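Local coordinates for protein terminal oxygenase component of carbazole 1,9a-dioxygenase (Nocardioides aromaticivorans, PDB 3GCF) that probably dihydroxylates carbazole as the terminal component of a Rieske non-heme iron dioxygenase, using electrons delivered through its [2Fe-2S] cluster, at residues R171-N176 against D336-R341. Numbering follows the deposited sequence.
Sequences RTVQSN and DDVWAR. With FE2 (Fe (II) ion), chain P.
V338 and R341 meet R171, V173 and S175 across this contact, which packs the start of helix 335-350 against the end of strand 164-173 and the loop that follows it. D336 OD1 accepts the indole N-H of W339 NE1 at 2.9 Å, on its anti side. D337 makes no contact with the strand and instead grips the iron with both carboxylate oxygens, OD1 at 2.1 Å and OD2 at 2.3 Å; with H189, H193 and two waters it completes the mononuclear site of a Rieske oxygenase. The same short piece of helix that supplies this ligand packs on strand 164-173, an outermost strand of the catalytic domain's antiparallel sheet. V338 spreads its methyls over two strand residues: CG1 lies 4.2 Å from V173 CG1, and CG2 lies 3.8 Å from NH1 of R171, whose side chain bends at chi3 (88°) and whose NH1 is salt-bridged to D335. W339 points away, its ring meeting W97 of a neighbouring subunit. The R341 side chain, extended from CG to NE, crosses that of V173 at about a right angle; its strongest polar partner is N183, and V173 CG2 merely packs beside NH1 at 3.9 Å. R341 CB lies 3.7 Å from S175 OG, a hydroxyl bonded to N176 O; a glycine here would probably open a gap beside R341 CB and leave N176 O without that bond.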
loop_
_atom_site.group_PDB
_atom_site.type_symbol
_atom_site.label_atom_id
_atom_site.label_comp_id
_atom_site.label_asym_id
_atom_site.label_seq_id
_atom_site.Cartn_x
_atom_site.Cartn_y
_atom_site.Cartn_z
ATOM N N ARG A 171 10.999 -18.170 -8.950
ATOM C CA ARG A 171 10.466 -17.439 -7.816
ATOM C C ARG A 171 10.313 -15.991 -8.254
ATOM O O ARG A 171 10.921 -15.561 -9.238
ATOM C CB ARG A 171 11.421 -17.525 -6.618
ATOM C CG ARG A 171 12.596 -16.548 -6.690
ATOM C CD ARG A 171 13.580 -16.743 -5.542
ATOM N NE ARG A 171 14.601 -17.740 -5.845
ATOM C CZ ARG A 171 15.530 -18.139 -4.982
ATOM N NH1 ARG A 171 15.560 -17.627 -3.759
ATOM N NH2 ARG A 171 16.440 -19.038 -5.342
ATOM N N THR A 172 9.503 -15.248 -7.514
ATOM C CA THR A 172 9.248 -13.839 -7.785
ATOM C C THR A 172 10.258 -12.981 -7.030
ATOM O O THR A 172 10.574 -13.271 -5.883
ATOM C CB THR A 172 7.822 -13.466 -7.327
ATOM O OG1 THR A 172 6.871 -14.253 -8.059
ATOM C CG2 THR A 172 7.542 -11.980 -7.554
ATOM N N VAL A 173 10.767 -11.934 -7.681
ATOM C CA VAL A 173 11.728 -11.013 -7.072
ATOM C C VAL A 173 11.163 -9.601 -7.209
ATOM O O VAL A 173 10.657 -9.228 -8.269
ATOM C CB VAL A 173 13.108 -11.068 -7.776
ATOM C CG1 VAL A 173 14.064 -10.060 -7.137
ATOM C CG2 VAL A 173 13.688 -12.473 -7.673
ATOM N N GLN A 174 11.242 -8.819 -6.135
ATOM C CA GLN A 174 10.694 -7.471 -6.148
ATOM C C GLN A 174 11.642 -6.396 -6.684
ATOM O O GLN A 174 12.050 -5.499 -5.951
ATOM C CB GLN A 174 10.227 -7.075 -4.742
ATOM C CG GLN A 174 9.279 -8.070 -4.059
ATOM C CD GLN A 174 7.975 -8.288 -4.825
ATOM O OE1 GLN A 174 7.334 -7.337 -5.263
ATOM N NE2 GLN A 174 7.574 -9.547 -4.971
ATOM N N SER A 175 11.997 -6.490 -7.959
ATOM C CA SER A 175 12.849 -5.489 -8.585
ATOM C C SER A 175 12.599 -5.568 -10.072
ATOM O O SER A 175 12.098 -6.579 -10.571
ATOM C CB SER A 175 14.343 -5.755 -8.311
ATOM O OG SER A 175 14.952 -6.520 -9.348
ATOM N N ASN A 176 12.941 -4.498 -10.778
ATOM C CA ASN A 176 12.791 -4.479 -12.223
ATOM C C ASN A 176 13.655 -5.632 -12.729
ATOM O O ASN A 176 14.655 -5.980 -12.097
ATOM C CB ASN A 176 13.308 -3.157 -12.786
ATOM C CG ASN A 176 13.177 -3.079 -14.289
ATOM O OD1 ASN A 176 14.167 -3.193 -15.013
ATOM N ND2 ASN A 176 11.954 -2.870 -14.768
ATOM N N ASP A 336 20.850 -14.751 -1.568
ATOM C CA ASP A 336 21.304 -13.380 -1.328
ATOM C C ASP A 336 21.144 -12.476 -2.540
ATOM O O ASP A 336 21.005 -11.265 -2.392
ATOM C CB ASP A 336 22.767 -13.352 -0.881
ATOM C CG ASP A 336 22.951 -13.851 0.538
ATOM O OD1 ASP A 336 22.063 -13.587 1.375
ATOM O OD2 ASP A 336 23.985 -14.493 0.820
ATOM N N ASP A 337 21.175 -13.053 -3.738
ATOM C CA ASP A 337 21.023 -12.254 -4.947
ATOM C C ASP A 337 19.647 -11.600 -4.996
ATOM O O ASP A 337 19.476 -10.554 -5.620
ATOM C CB ASP A 337 21.222 -13.111 -6.205
ATOM C CG ASP A 337 22.687 -13.399 -6.495
ATOM O OD1 ASP A 337 23.508 -12.466 -6.390
ATOM O OD2 ASP A 337 23.016 -14.552 -6.847
ATOM N N VAL A 338 18.670 -12.211 -4.331
ATOM C CA VAL A 338 17.314 -11.674 -4.320
ATOM C C VAL A 338 17.235 -10.315 -3.617
ATOM O O VAL A 338 16.807 -9.333 -4.222
ATOM C CB VAL A 338 16.323 -12.668 -3.658
ATOM C CG1 VAL A 338 14.923 -12.050 -3.586
ATOM C CG2 VAL A 338 16.275 -13.963 -4.467
ATOM N N TRP A 339 17.654 -10.231 -2.358
ATOM C CA TRP A 339 17.579 -8.933 -1.691
ATOM C C TRP A 339 18.588 -7.945 -2.267
ATOM O O TRP A 339 18.400 -6.734 -2.169
ATOM C CB TRP A 339 17.751 -9.051 -0.163
ATOM C CG TRP A 339 19.031 -9.673 0.344
ATOM C CD1 TRP A 339 19.215 -10.974 0.719
ATOM C CD2 TRP A 339 20.278 -9.005 0.592
ATOM N NE1 TRP A 339 20.495 -11.156 1.189
ATOM C CE2 TRP A 339 21.169 -9.966 1.122
ATOM C CE3 TRP A 339 20.728 -7.687 0.422
ATOM C CZ2 TRP A 339 22.489 -9.654 1.484
ATOM C CZ3 TRP A 339 22.046 -7.374 0.783
ATOM C CH2 TRP A 339 22.907 -8.358 1.307
ATOM N N ALA A 340 19.650 -8.456 -2.882
ATOM C CA ALA A 340 20.644 -7.578 -3.484
ATOM C C ALA A 340 19.978 -6.809 -4.619
ATOM O O ALA A 340 20.191 -5.610 -4.780
ATOM C CB ALA A 340 21.823 -8.389 -4.019
ATOM N N ARG A 341 19.174 -7.507 -5.413
ATOM C CA ARG A 341 18.472 -6.868 -6.517
ATOM C C ARG A 341 17.464 -5.858 -5.979
ATOM O O ARG A 341 17.415 -4.711 -6.423
ATOM C CB ARG A 341 17.736 -7.916 -7.359
ATOM C CG ARG A 341 18.652 -8.878 -8.100
ATOM C CD ARG A 341 17.886 -10.033 -8.723
ATOM N NE ARG A 341 18.790 -11.121 -9.086
ATOM C CZ ARG A 341 18.403 -12.324 -9.498
ATOM N NH1 ARG A 341 17.115 -12.614 -9.616
ATOM N NH2 ARG A 341 19.313 -13.252 -9.760
HETATM FE FE FE2 P . 25.039 -13.527 -7.288
HETATM O O HOH W 1 25.806 -15.128 -8.366
HETATM O O HOH W 2 24.191 -13.084 -9.066
#